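Local atomic coordinates of BIS(5'-nucleosyl)-tetraphosphatase (Diadenosine tetraphosphatase), putative (Plasmodium falciparum, PDB entry 5CFJ), a protein that probably hydrolyses diadenosine tetraphosphate asymmetrically as an Ap4A hydrolase of the Nudix family. Residues E108-S113 / Y119-S124; E31-K36 / T69-D74; Y98-L103 / E144-K149. All coordinates share one frame; numbering follows the deposited sequence.

Contact 1: residues E108-S113 / Y119-S124; sequences ENVILS and YKWIGS
Val-110 sits over one face of the Tyr-119 ring, its CB above the ring centre, joining an irregular loop of the Nudix fold to the sheet strand 116-122 that follows it in the chain. This is a CH-pi contact: Val-110 CB stands 3.8 Å from the centroid of the Tyr-119 ring and only 12° off its normal. The CG1 branch of Val-110, anti to the backbone N, runs back toward the root of the ring and comes within 3.7 Å of Tyr-119 CD2. Further apolar packing comes from Leu-112, whose CD1 comes in at the ring edge, near its plane, 4.0 Å from Tyr-119 CD2, so one ring is gripped at a face and at an edge. The strand neighbours Leu-33 and Leu-35 also touch Tyr-119.

The polar link between the segments runs through water. Two waters, each 2.7 Å from Tyr-119 OH, hold the hydroxyl to the loop backbone. One donates to Val-110 O at 2.8 Å and also to Asn-109 OD1; the other accepts from Val-110 N at 2.9 Å. The peptide groups on both sides of Val-110 thus reach the phenol whose ring that residue covers. Further along the strand, Trp-121, which makes a cation-pi contact with Arg-15, is tied more loosely: a third water lies 2.7 Å from Glu-108 O, to which it probably donates, and accepts a weak bond from Trp-121 NE1 at 3.1 Å.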
loop_
_atom_site.group_PDB
_atom_site.type_symbol
_atom_site.label_atom_id
_atom_site.label_comp_id
_atom_site.label_asym_id
_atom_site.label_seq_id
_atom_site.Cartn_x
_atom_site.Cartn_y
_atom_site.Cartn_z
ATOM N N GLU A 108 -13.510 7.839 -2.285
ATOM C CA GLU A 108 -12.664 8.584 -3.215
ATOM C C GLU A 108 -12.462 7.804 -4.513
ATOM O O GLU A 108 -12.253 6.593 -4.488
ATOM C CB GLU A 108 -11.302 8.879 -2.594
ATOM C CG GLU A 108 -11.222 10.154 -1.793
ATOM C CD GLU A 108 -11.714 11.367 -2.566
ATOM O OE1 GLU A 108 -10.997 11.877 -3.451
ATOM O OE2 GLU A 108 -12.837 11.809 -2.287
ATOM N N ASN A 109 -12.523 8.501 -5.643
ATOM C CA ASN A 109 -12.378 7.870 -6.951
ATOM C C ASN A 109 -10.928 7.480 -7.240
ATOM O O ASN A 109 -10.073 8.344 -7.414
ATOM C CB ASN A 109 -12.894 8.817 -8.035
ATOM C CG ASN A 109 -12.859 8.205 -9.433
ATOM O OD1 ASN A 109 -13.011 6.994 -9.608
ATOM N ND2 ASN A 109 -12.678 9.052 -10.439
ATOM N N VAL A 110 -10.653 6.185 -7.301
ATOM C CA VAL A 110 -9.317 5.700 -7.633
ATOM C C VAL A 110 -9.103 5.760 -9.143
ATOM O O VAL A 110 -9.884 5.205 -9.906
ATOM C CB VAL A 110 -9.101 4.255 -7.135
ATOM C CG1 VAL A 110 -7.754 3.720 -7.591
ATOM C CG2 VAL A 110 -9.231 4.194 -5.619
ATOM N N ILE A 111 -8.048 6.442 -9.559
ATOM C CA ILE A 111 -7.708 6.613 -10.962
ATOM C C ILE A 111 -6.384 5.932 -11.229
ATOM O O ILE A 111 -5.346 6.394 -10.762
ATOM C CB ILE A 111 -7.606 8.100 -11.337
ATOM C CG1 ILE A 111 -8.923 8.813 -11.022
ATOM C CG2 ILE A 111 -7.227 8.257 -12.803
ATOM C CD1 ILE A 111 -8.849 10.318 -11.142
ATOM N N LEU A 112 -6.413 4.826 -11.963
ATOM C CA LEU A 112 -5.193 4.055 -12.174
ATOM C C LEU A 112 -4.308 4.647 -13.259
ATOM O O LEU A 112 -4.785 5.323 -14.163
ATOM C CB LEU A 112 -5.538 2.611 -12.520
ATOM C CG LEU A 112 -6.250 1.823 -11.418
ATOM C CD1 LEU A 112 -6.591 0.431 -11.909
ATOM C CD2 LEU A 112 -5.399 1.753 -10.141
ATOM N N SER A 113 -3.012 4.377 -13.161
ATOM C CA SER A 113 -2.056 4.722 -14.212
ATOM C C SER A 113 -1.784 3.482 -15.051
ATOM O O SER A 113 -2.350 2.423 -14.788
ATOM C CB SER A 113 -0.759 5.256 -13.612
ATOM O OG SER A 113 -0.036 4.207 -12.992
ATOM N N TYR A 119 -7.794 -2.463 -9.137
ATOM C CA TYR A 119 -7.552 -2.193 -7.724
ATOM C C TYR A 119 -8.648 -2.844 -6.921
ATOM O O TYR A 119 -9.749 -3.062 -7.423
ATOM C CB TYR A 119 -7.511 -0.693 -7.426
ATOM C CG TYR A 119 -8.841 0.007 -7.599
ATOM C CD1 TYR A 119 -9.750 0.107 -6.544
ATOM C CD2 TYR A 119 -9.193 0.563 -8.821
ATOM C CE1 TYR A 119 -10.975 0.747 -6.718
ATOM C CE2 TYR A 119 -10.406 1.199 -9.002
ATOM C CZ TYR A 119 -11.294 1.284 -7.955
ATOM O OH TYR A 119 -12.497 1.928 -8.148
ATOM N N LYS A 120 -8.346 -3.135 -5.668
ATOM C CA LYS A 120 -9.305 -3.722 -4.747
ATOM C C LYS A 120 -8.997 -3.241 -3.347
ATOM O O LYS A 120 -7.833 -3.200 -2.958
ATOM C CB LYS A 120 -9.246 -5.254 -4.772
ATOM C CG LYS A 120 -9.825 -5.906 -6.009
ATOM C CD LYS A 120 -11.296 -5.576 -6.175
ATOM C CE LYS A 120 -11.815 -6.146 -7.478
ATOM N NZ LYS A 120 -10.852 -5.864 -8.573
ATOM N N TRP A 121 -10.035 -2.903 -2.596
ATOM C CA TRP A 121 -9.898 -2.629 -1.181
ATOM C C TRP A 121 -10.050 -3.972 -0.484
ATOM O O TRP A 121 -11.144 -4.538 -0.475
ATOM C CB TRP A 121 -10.957 -1.652 -0.720
ATOM C CG TRP A 121 -10.723 -0.246 -1.154
ATOM C CD1 TRP A 121 -11.247 0.387 -2.251
ATOM C CD2 TRP A 121 -9.931 0.726 -0.469
ATOM N NE1 TRP A 121 -10.815 1.691 -2.294
ATOM C CE2 TRP A 121 -10.013 1.929 -1.210
ATOM C CE3 TRP A 121 -9.167 0.699 0.705
ATOM C CZ2 TRP A 121 -9.358 3.095 -0.813
ATOM C CZ3 TRP A 121 -8.516 1.857 1.095
ATOM C CH2 TRP A 121 -8.620 3.042 0.340
ATOM N N ILE A 122 -8.966 -4.506 0.066
ATOM C CA ILE A 122 -8.994 -5.850 0.647
ATOM C C ILE A 122 -8.778 -5.849 2.158
ATOM O O ILE A 122 -8.060 -5.017 2.717
ATOM C CB ILE A 122 -7.944 -6.778 -0.022
ATOM C CG1 ILE A 122 -6.513 -6.313 0.269
ATOM C CG2 ILE A 122 -8.214 -6.887 -1.527
ATOM C CD1 ILE A 122 -5.458 -7.325 -0.140
ATOM N N GLY A 123 -9.428 -6.789 2.825
ATOM C CA GLY A 123 -9.179 -6.996 4.233
ATOM C C GLY A 123 -7.956 -7.872 4.421
ATOM O O GLY A 123 -7.535 -8.597 3.503
ATOM N N SER A 124 -7.385 -7.817 5.616
ATOM C CA SER A 124 -6.230 -8.640 5.935
ATOM C C SER A 124 -6.507 -10.130 5.692
ATOM O O SER A 124 -5.618 -10.868 5.273
ATOM C CB SER A 124 -5.807 -8.407 7.384
ATOM O OG SER A 124 -6.858 -8.728 8.280
HETATM O O HOH W 1 -12.083 4.518 -2.792
HETATM O O HOH W 2 -12.353 3.950 -9.931
HETATM O O HOH W 3 -12.746 4.264 -6.743
#

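Contact 2: residues E31-K36 / T69-D74; sequences EFLFLK and TGINKD. With SO4 (sulfate ion), chain C.
A single methyl group, CG2 of Thr-69, carries most of this small, buried contact, meeting two leucines of strand 30-37. Leu-33 approaches it tip to tip, with CD2 3.8 Å from Thr-69 CG2. Leu-35 comes in at about a right angle and places CD1 4.0 Å from the same Thr-69 CG2. The two leucines are two residues apart on the strand and so share one face of the sheet, where the threonine methyl sits against both. Ile-71 adds a marginal touch, its CD1 lying 4.5 Å from Leu-33 CD2, and reaches Leu-13 of the adjoining strand as well.

The methyl faces the leucines while the hydroxyl is bonded within its own side of the interface. With chi1 at 71°, Thr-69 OG1 sits between the backbone N and the carbonyl carbon, and CG2 lies beside the N. OG1 accepts from Ile-71 N at 3.0 Å with an N-H...O angle of 155°, an ST turn, and is hydrogen-bonded to Thr-65 O in the last turn of helix 57-69. The polar end of a buried residue is thereby satisfied, while Gly-70, with positive phi (75°), turns the chain out of the helix.

At the far end of the strand, Lys-36 takes no part in the packing; its extended chain carries NZ to a sulfate ion, probably from the crystallisation liquor, 2.9 Å from O1 and 3.0 Å from O2, which Trp-44 NE1 also binds. Thr-69, Gly-70 and Ile-71 belong to the end of the Nudix box, the loop-helix-loop signature GX5EX7REUXEEXGU with Gly-70 and Ile-71 as its final GU, and the contact seats the exit of that helix against the Nudix sheet.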
loop_
_atom_site.group_PDB
_atom_site.type_symbol
_atom_site.label_atom_id
_atom_site.label_comp_id
_atom_site.label_asym_id
_atom_site.label_seq_id
_atom_site.Cartn_x
_atom_site.Cartn_y
_atom_site.Cartn_z
ATOM N N GLU A 31 -9.990 -2.012 5.532
ATOM C CA GLU A 31 -9.592 -2.489 4.221
ATOM C C GLU A 31 -8.402 -1.672 3.755
ATOM O O GLU A 31 -8.234 -0.531 4.172
ATOM C CB GLU A 31 -10.738 -2.362 3.210
ATOM C CG GLU A 31 -11.905 -3.279 3.479
ATOM C CD GLU A 31 -13.150 -2.915 2.682
ATOM O OE1 GLU A 31 -13.365 -1.718 2.371
ATOM O OE2 GLU A 31 -13.936 -3.835 2.373
ATOM N N PHE A 32 -7.618 -2.246 2.852
ATOM C CA PHE A 32 -6.390 -1.654 2.372
ATOM C C PHE A 32 -6.418 -1.613 0.857
ATOM O O PHE A 32 -6.806 -2.597 0.215
ATOM C CB PHE A 32 -5.183 -2.461 2.853
ATOM C CG PHE A 32 -5.082 -2.557 4.346
ATOM C CD1 PHE A 32 -5.728 -3.574 5.041
ATOM C CD2 PHE A 32 -4.352 -1.618 5.059
ATOM C CE1 PHE A 32 -5.648 -3.645 6.420
ATOM C CE2 PHE A 32 -4.254 -1.691 6.431
ATOM C CZ PHE A 32 -4.901 -2.707 7.115
ATOM N N LEU A 33 -5.977 -0.503 0.275
ATOM C CA LEU A 33 -6.024 -0.364 -1.175
ATOM C C LEU A 33 -4.865 -1.094 -1.832
ATOM O O LEU A 33 -3.707 -0.728 -1.650
ATOM C CB LEU A 33 -6.016 1.110 -1.578
ATOM C CG LEU A 33 -6.045 1.396 -3.081
ATOM C CD1 LEU A 33 -7.310 0.819 -3.711
ATOM C CD2 LEU A 33 -5.950 2.900 -3.349
ATOM N N PHE A 34 -5.193 -2.120 -2.610
ATOM C CA PHE A 34 -4.197 -2.892 -3.341
ATOM C C PHE A 34 -4.397 -2.727 -4.839
ATOM O O PHE A 34 -5.524 -2.665 -5.324
ATOM C CB PHE A 34 -4.237 -4.369 -2.926
ATOM C CG PHE A 34 -3.371 -4.670 -1.745
ATOM C CD1 PHE A 34 -2.267 -5.487 -1.887
ATOM C CD2 PHE A 34 -3.623 -4.098 -0.503
ATOM C CE1 PHE A 34 -1.436 -5.747 -0.821
ATOM C CE2 PHE A 34 -2.797 -4.360 0.567
ATOM C CZ PHE A 34 -1.696 -5.183 0.410
ATOM N N LEU A 35 -3.276 -2.641 -5.546
ATOM C CA LEU A 35 -3.255 -2.360 -6.973
ATOM C C LEU A 35 -2.635 -3.540 -7.710
ATOM O O LEU A 35 -1.596 -4.064 -7.283
ATOM C CB LEU A 35 -2.451 -1.091 -7.250
ATOM C CG LEU A 35 -2.761 0.120 -6.374
ATOM C CD1 LEU A 35 -1.841 1.272 -6.754
ATOM C CD2 LEU A 35 -4.205 0.549 -6.507
ATOM N N LYS A 36 -3.269 -3.956 -8.803
ATOM C CA LYS A 36 -2.793 -5.098 -9.572
ATOM C C LYS A 36 -1.849 -4.648 -10.679
ATOM O O LYS A 36 -2.249 -3.937 -11.600
ATOM C CB LYS A 36 -3.964 -5.878 -10.165
ATOM C CG LYS A 36 -3.517 -7.157 -10.845
ATOM C CD LYS A 36 -4.664 -7.900 -11.495
ATOM C CE LYS A 36 -4.176 -9.175 -12.159
ATOM N NZ LYS A 36 -5.316 -10.017 -12.597
ATOM N N THR A 69 -2.813 6.377 -8.071
ATOM C CA THR A 69 -4.223 6.315 -7.688
ATOM C C THR A 69 -4.986 7.620 -7.891
ATOM O O THR A 69 -6.205 7.651 -7.755
ATOM C CB THR A 69 -4.398 5.943 -6.198
ATOM O OG1 THR A 69 -3.976 7.038 -5.376
ATOM C CG2 THR A 69 -3.641 4.689 -5.817
ATOM N N GLY A 70 -4.273 8.714 -8.141
ATOM C CA GLY A 70 -4.892 10.027 -8.210
ATOM C C GLY A 70 -5.277 10.598 -6.850
ATOM O O GLY A 70 -5.822 11.691 -6.767
ATOM N N ILE A 71 -4.971 9.881 -5.771
ATOM C CA ILE A 71 -5.342 10.346 -4.441
ATOM C C ILE A 71 -4.184 11.107 -3.813
ATOM O O ILE A 71 -3.106 10.545 -3.608
ATOM C CB ILE A 71 -5.746 9.173 -3.530
ATOM C CG1 ILE A 71 -6.933 8.412 -4.129
ATOM C CG2 ILE A 71 -6.056 9.672 -2.132
ATOM C CD1 ILE A 71 -7.290 7.148 -3.368
ATOM N N ASN A 72 -4.405 12.388 -3.517
ATOM C CA ASN A 72 -3.383 13.234 -2.919
ATOM C C ASN A 72 -3.466 13.217 -1.399
ATOM O O ASN A 72 -4.454 12.756 -0.828
ATOM C CB ASN A 72 -3.511 14.667 -3.436
ATOM C CG ASN A 72 -2.173 15.353 -3.582
ATOM O OD1 ASN A 72 -1.191 14.981 -2.940
ATOM N ND2 ASN A 72 -2.125 16.361 -4.438
ATOM N N LYS A 73 -2.435 13.738 -0.740
ATOM C CA LYS A 73 -2.326 13.593 0.706
ATOM C C LYS A 73 -3.382 14.358 1.491
ATOM O O LYS A 73 -3.619 14.044 2.648
ATOM C CB LYS A 73 -0.931 14.000 1.179
ATOM C CG LYS A 73 -0.604 15.456 1.002
ATOM C CD LYS A 73 0.717 15.778 1.681
ATOM C CE LYS A 73 1.050 17.250 1.571
ATOM N NZ LYS A 73 2.321 17.564 2.276
ATOM N N ASP A 74 -4.042 15.333 0.873
ATOM C CA ASP A 74 -5.116 16.033 1.574
ATOM C C ASP A 74 -6.312 15.107 1.805
ATOM O O ASP A 74 -7.194 15.417 2.599
ATOM C CB ASP A 74 -5.554 17.278 0.804
ATOM C CG ASP A 74 -6.132 16.941 -0.546
ATOM O OD1 ASP A 74 -5.356 16.506 -1.420
ATOM O OD2 ASP A 74 -7.357 17.095 -0.732
HETATM S S SO4 C . -5.916 -12.100 -9.832
HETATM O O1 SO4 C . -6.901 -11.202 -10.434
HETATM O O2 SO4 C . -4.573 -11.714 -10.248
HETATM O O3 SO4 C . -6.002 -12.021 -8.378
HETATM O O4 SO4 C . -6.177 -13.468 -10.270
#

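Contact 3: residues Y98-L103 / E144-K149; sequences YYLAML and EEFLNK
Leu-100 CD2 is the tight point between strand 92-103 and the last turn of helix 134-147. It comes within 3.6 Å of Phe-146 CD2, approaching the ring obliquely, and is also 4.0 Å from Leu-147 CD2. Leu-100 holds its CG anti to the backbone N (chi1 -175°), which sends CD2 out from the strand to meet both helix residues. Leu-12 of strand 6-16 lies against this buried leucine too, and Leu-147 rests on Leu-79, Cys-14 and Phe-30, so the helix end is packed against several strands at once. The Nudix fold is an alpha/beta/alpha sandwich, and the C-terminal helix here covers the sheet face opposite the one that receives helix 57-69.

The other side of the contact is looser. Met-102 bends at chi3 and brings CE to 3.8 Å from Leu-147 CD2, crossing it obliquely, but the side chain is modelled in two conformers, so this touch is less certain. A bound di(hydroxyethyl)ether molecule lies about 4 Å from the nearest atoms of the Met-102 side chain, and Met-102 is itself partly exposed. Beyond Leu-147 the helix gives way to solvent-facing residues. Asn-148 folds its amide back over the final turn, donating from ND2 to Glu-144 O at 2.8 Å with a nearly straight angle of 168°, the acceptor lying close to the amide plane.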
loop_
_atom_site.group_PDB
_atom_site.type_symbol
_atom_site.label_atom_id
_atom_site.label_comp_id
_atom_site.label_asym_id
_atom_site.label_seq_id
_atom_site.Cartn_x
_atom_site.Cartn_y
_atom_site.Cartn_z
ATOM N N TYR A 98 6.559 1.101 4.000
ATOM C CA TYR A 98 5.171 1.536 3.914
ATOM C C TYR A 98 4.823 2.409 5.105
ATOM O O TYR A 98 5.179 2.085 6.241
ATOM C CB TYR A 98 4.227 0.339 3.869
ATOM C CG TYR A 98 4.329 -0.473 2.609
ATOM C CD1 TYR A 98 3.726 -0.043 1.433
ATOM C CD2 TYR A 98 5.032 -1.678 2.586
ATOM C CE1 TYR A 98 3.808 -0.793 0.273
ATOM C CE2 TYR A 98 5.115 -2.432 1.432
ATOM C CZ TYR A 98 4.509 -1.984 0.276
ATOM O OH TYR A 98 4.583 -2.725 -0.889
ATOM N N TYR A 99 4.108 3.497 4.827
ATOM C CA TYR A 99 3.625 4.437 5.838
ATOM C C TYR A 99 2.113 4.327 5.862
ATOM O O TYR A 99 1.474 4.484 4.831
ATOM C CB TYR A 99 4.048 5.872 5.507
ATOM C CG TYR A 99 5.537 6.030 5.265
ATOM C CD1 TYR A 99 6.071 5.851 3.997
ATOM C CD2 TYR A 99 6.407 6.338 6.302
ATOM C CE1 TYR A 99 7.423 5.987 3.759
ATOM C CE2 TYR A 99 7.772 6.475 6.072
ATOM C CZ TYR A 99 8.264 6.289 4.800
ATOM O OH TYR A 99 9.603 6.416 4.548
ATOM N N LEU A 100 1.538 4.051 7.023
ATOM C CA LEU A 100 0.092 3.880 7.132
ATOM C C LEU A 100 -0.646 5.206 7.031
ATOM O O LEU A 100 -0.235 6.198 7.631
ATOM C CB LEU A 100 -0.246 3.205 8.456
ATOM C CG LEU A 100 -1.705 2.827 8.742
ATOM C CD1 LEU A 100 -2.224 1.771 7.771
ATOM C CD2 LEU A 100 -1.860 2.348 10.173
ATOM N N ALA A 101 -1.745 5.223 6.290
ATOM C CA ALA A 101 -2.602 6.404 6.231
ATOM C C ALA A 101 -4.053 5.972 6.145
ATOM O O ALA A 101 -4.351 4.936 5.552
ATOM C CB ALA A 101 -2.239 7.278 5.043
ATOM N N MET A 102 -4.951 6.751 6.735
ATOM C CA MET A 102 -6.367 6.442 6.639
ATOM C C MET A 102 -7.067 7.413 5.707
ATOM O O MET A 102 -7.046 8.633 5.895
ATOM C CB MET A 102 -7.035 6.462 8.007
ATOM C CG MET A 102 -8.438 5.877 7.970
ATOM S SD MET A 102 -9.252 5.977 9.570
ATOM C CE MET A 102 -8.126 5.042 10.601
ATOM N N LEU A 103 -7.683 6.845 4.681
ATOM C CA LEU A 103 -8.465 7.607 3.738
ATOM C C LEU A 103 -9.691 8.108 4.478
ATOM O O LEU A 103 -10.399 7.327 5.106
ATOM C CB LEU A 103 -8.845 6.737 2.549
ATOM C CG LEU A 103 -9.519 7.430 1.370
ATOM C CD1 LEU A 103 -8.589 8.436 0.705
ATOM C CD2 LEU A 103 -9.972 6.372 0.396
ATOM N N GLU A 144 -3.498 -3.567 11.305
ATOM C CA GLU A 144 -4.801 -3.631 11.966
ATOM C C GLU A 144 -4.659 -3.642 13.485
ATOM O O GLU A 144 -5.467 -3.030 14.197
ATOM C CB GLU A 144 -5.586 -4.846 11.485
ATOM C CG GLU A 144 -6.092 -4.666 10.069
ATOM C CD GLU A 144 -7.208 -5.616 9.723
ATOM O OE1 GLU A 144 -7.097 -6.813 10.049
ATOM O OE2 GLU A 144 -8.207 -5.161 9.133
ATOM N N GLU A 145 -3.621 -4.313 13.976
ATOM C CA GLU A 145 -3.306 -4.269 15.404
ATOM C C GLU A 145 -3.046 -2.832 15.874
ATOM O O GLU A 145 -3.556 -2.406 16.916
ATOM C CB GLU A 145 -2.100 -5.160 15.692
ATOM C CG GLU A 145 -1.869 -5.486 17.145
ATOM C CD GLU A 145 -1.136 -6.801 17.310
ATOM O OE1 GLU A 145 -0.961 -7.509 16.294
ATOM O OE2 GLU A 145 -0.741 -7.133 18.447
ATOM N N PHE A 146 -2.259 -2.081 15.105
ATOM C CA PHE A 146 -2.016 -0.681 15.442
ATOM C C PHE A 146 -3.318 0.123 15.452
ATOM O O PHE A 146 -3.567 0.919 16.371
ATOM C CB PHE A 146 -1.014 -0.054 14.471
ATOM C CG PHE A 146 -0.919 1.444 14.587
ATOM C CD1 PHE A 146 -0.083 2.035 15.523
ATOM C CD2 PHE A 146 -1.671 2.266 13.765
ATOM C CE1 PHE A 146 -0.003 3.413 15.636
ATOM C CE2 PHE A 146 -1.603 3.640 13.878
ATOM C CZ PHE A 146 -0.766 4.216 14.809
ATOM N N LEU A 147 -4.147 -0.082 14.431
ATOM C CA LEU A 147 -5.380 0.688 14.276
ATOM C C LEU A 147 -6.380 0.451 15.400
ATOM O O LEU A 147 -7.271 1.268 15.628
ATOM C CB LEU A 147 -6.025 0.369 12.931
ATOM C CG LEU A 147 -5.303 0.931 11.705
ATOM C CD1 LEU A 147 -5.713 0.176 10.449
ATOM C CD2 LEU A 147 -5.590 2.423 11.552
ATOM N N ASN A 148 -6.231 -0.665 16.105
ATOM C CA ASN A 148 -7.146 -0.994 17.180
ATOM C C ASN A 148 -6.655 -0.533 18.551
ATOM O O ASN A 148 -7.304 -0.779 19.563
ATOM C CB ASN A 148 -7.420 -2.495 17.176
ATOM C CG ASN A 148 -8.503 -2.879 16.182
ATOM O OD1 ASN A 148 -9.694 -2.823 16.497
ATOM N ND2 ASN A 148 -8.098 -3.260 14.977
ATOM N N LYS A 149 -5.514 0.148 18.589
ATOM C CA LYS A 149 -5.066 0.764 19.836
ATOM C C LYS A 149 -5.977 1.929 20.222
ATOM O O LYS A 149 -5.564 2.842 20.938
ATOM C CB LYS A 149 -3.621 1.248 19.717
ATOM C CG LYS A 149 -2.606 0.139 19.543
ATOM C CD LYS A 149 -1.204 0.706 19.379
ATOM C CE LYS A 149 -0.172 -0.402 19.417
ATOM N NZ LYS A 149 1.205 0.133 19.317
#

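How the contacts relate
From the N terminus, contact 2 closes first: strand 30-37 meets the exit of helix 57-69, enclosing strand 44-50 and that helix. Only later does contact 3 open on strand 92-103; it closes when the C-terminal helix 134-147 returns to the sheet. Contact 1 nests within that second loop, folding 108-113 against strand 116-122. Contacts 1 and 2 adjoin, since strands 116-122 and 30-37 are antiparallel neighbours, and probable hydrogen bonds link Ile-122 O to Phe-32 N and Ile-111 N to Thr-69 O. Contact 3 meets contact 1 through Ser-124 OG and Glu-144 OE1, and contact 2 where Phe-32 packs on Glu-144 and Leu-100.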